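Local coordinates for ancylostoma secreted protein 1 (Necator americanus, PDB 3NT8) that is probably associated with the transition of infective hookworm larvae to parasitism and carries two CAP domains in one chain, as a probable CRISP family member, at residues P137-T142 and P187-G192. Residues are numbered along the deposited sequence; the frame is centred on the assembly and turned at random.
Sequences PDNKYT and PMWETG
D138 makes a marginal approach to P187, its O 3.7 Å from P187 CB, while its carboxylate forms a salt bridge to K140 within the same loop. Just before it, a water molecule links P137 O, to which it donates, with T191 OG1, 2.8 Å from the water. N139 carries the contact from a left-handed backbone conformation. Its amide lies over one face of the W189 indole, the two planes 15° apart, and its CB sits 3.9 Å from the centroid of the six-membered ring, close to the ring normal, as a CH-pi contact. Both bonds of ND2 run to 187-192. ND2 donates to W189 O at 3.0 Å; the oxygen lies near the amide plane of N139, but the donor stands above the W189 carbonyl plane, not on a lone pair. T191 OG1 accepts from ND2 at 2.8 Å. With OD1 taking a hydrogen bond from N64, the buried amide is gripped at both ends and its flip state is fixed. The arrangement ties the loop between helices 129-133 and 147-153 of the first CAP domain to the chain that follows the domain's strand 170-177, where the short, weakly bonded strand at 190-191 pairs antiparallel with 66-67. N139 O receives a nearly straight bond from M188 N (2.8 Å, 172° at the hydrogen); M188 CE folds back to the same oxygen because the side chain bends at its last torsion (chi3 -70°). At K140 the backbones form a single bridge with P187, the two CA atoms 3.9 Å apart. Y141 presents its ring edge to M188 SD, near the ring plane, while F147 and S150 of helix 147-153 also touch the Y141 side chain.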
# COMPACT_ATOMS: atom_id res chain seq x y z
N PRO A 137 -6.77 -11.90 12.86
CA PRO A 137 -8.06 -12.27 12.23
C PRO A 137 -8.37 -11.57 10.87
O PRO A 137 -9.20 -12.12 10.07
CB PRO A 137 -9.10 -11.93 13.32
CG PRO A 137 -8.43 -10.79 14.14
CD PRO A 137 -6.95 -11.20 14.16
N ASP A 138 -7.74 -10.40 10.61
CA ASP A 138 -7.91 -9.67 9.36
C ASP A 138 -6.66 -9.82 8.41
O ASP A 138 -6.53 -9.12 7.41
CB ASP A 138 -8.21 -8.20 9.63
CG ASP A 138 -9.49 -7.97 10.45
OD1 ASP A 138 -10.42 -8.83 10.42
OD2 ASP A 138 -9.56 -6.89 11.11
N ASN A 139 -5.78 -10.77 8.73
CA ASN A 139 -4.55 -11.03 8.01
C ASN A 139 -3.64 -9.82 8.09
O ASN A 139 -2.81 -9.59 7.19
CB ASN A 139 -4.83 -11.46 6.56
CG ASN A 139 -6.11 -12.30 6.41
OD1 ASN A 139 -6.33 -13.29 7.12
ND2 ASN A 139 -6.97 -11.87 5.51
N LYS A 140 -3.80 -9.02 9.16
CA LYS A 140 -3.03 -7.78 9.28
C LYS A 140 -1.64 -8.02 9.74
O LYS A 140 -1.43 -8.88 10.61
CB LYS A 140 -3.72 -6.72 10.17
CG LYS A 140 -5.00 -6.17 9.54
CD LYS A 140 -5.81 -5.25 10.44
CE LYS A 140 -6.88 -4.57 9.56
NZ LYS A 140 -7.80 -3.82 10.49
N TYR A 141 -0.70 -7.25 9.18
CA TYR A 141 0.72 -7.33 9.63
C TYR A 141 0.85 -6.63 10.97
O TYR A 141 0.46 -5.45 11.12
CB TYR A 141 1.69 -6.65 8.65
CG TYR A 141 3.15 -6.85 9.04
CD1 TYR A 141 3.84 -8.02 8.69
CD2 TYR A 141 3.84 -5.87 9.76
CE1 TYR A 141 5.19 -8.22 9.05
CE2 TYR A 141 5.17 -6.05 10.15
CZ TYR A 141 5.83 -7.23 9.79
OH TYR A 141 7.12 -7.41 10.10
N THR A 142 1.46 -7.34 11.93
CA THR A 142 1.70 -6.79 13.27
C THR A 142 3.14 -7.09 13.68
O THR A 142 3.57 -6.73 14.80
CB THR A 142 0.73 -7.35 14.33
OG1 THR A 142 0.64 -8.77 14.21
CG2 THR A 142 -0.64 -6.69 14.23
N PRO A 187 -3.41 -5.17 5.85
CA PRO A 187 -3.67 -6.57 5.58
C PRO A 187 -2.73 -7.12 4.52
O PRO A 187 -2.50 -6.48 3.48
CB PRO A 187 -5.11 -6.61 5.10
CG PRO A 187 -5.46 -5.14 4.77
CD PRO A 187 -4.62 -4.34 5.69
N MET A 188 -2.15 -8.27 4.83
CA MET A 188 -1.25 -8.94 3.88
C MET A 188 -2.06 -9.36 2.66
O MET A 188 -1.55 -9.30 1.54
CB MET A 188 -0.56 -10.12 4.54
CG MET A 188 0.48 -9.64 5.52
SD MET A 188 1.36 -10.87 6.44
CE MET A 188 0.04 -11.45 7.53
N TRP A 189 -3.35 -9.68 2.88
CA TRP A 189 -4.29 -10.01 1.79
C TRP A 189 -5.71 -9.82 2.33
O TRP A 189 -5.98 -9.80 3.57
CB TRP A 189 -4.07 -11.49 1.25
CG TRP A 189 -4.44 -12.57 2.28
CD1 TRP A 189 -5.68 -13.16 2.47
CD2 TRP A 189 -3.56 -13.20 3.23
NE1 TRP A 189 -5.62 -14.12 3.46
CE2 TRP A 189 -4.33 -14.17 3.94
CE3 TRP A 189 -2.20 -13.07 3.54
CZ2 TRP A 189 -3.79 -14.93 4.98
CZ3 TRP A 189 -1.67 -13.86 4.54
CH2 TRP A 189 -2.47 -14.76 5.27
N GLU A 190 -6.67 -9.77 1.40
CA GLU A 190 -8.07 -9.62 1.82
C GLU A 190 -8.74 -10.94 1.83
O GLU A 190 -8.61 -11.73 0.91
CB GLU A 190 -8.79 -8.62 0.92
CG GLU A 190 -8.37 -7.16 1.22
CD GLU A 190 -9.17 -6.12 0.45
OE1 GLU A 190 -9.34 -6.26 -0.79
OE2 GLU A 190 -9.60 -5.15 1.10
N THR A 191 -9.44 -11.23 2.92
CA THR A 191 -10.21 -12.49 3.01
C THR A 191 -11.32 -12.50 1.91
O THR A 191 -12.10 -11.54 1.77
CB THR A 191 -10.76 -12.72 4.46
OG1 THR A 191 -9.72 -12.56 5.42
CG2 THR A 191 -11.30 -14.12 4.64
N GLY A 192 -11.33 -13.56 1.10
CA GLY A 192 -12.45 -13.81 0.20
C GLY A 192 -12.17 -15.04 -0.58
O GLY A 192 -11.13 -15.67 -0.39
O HOH W 1 -10.75 -12.61 8.06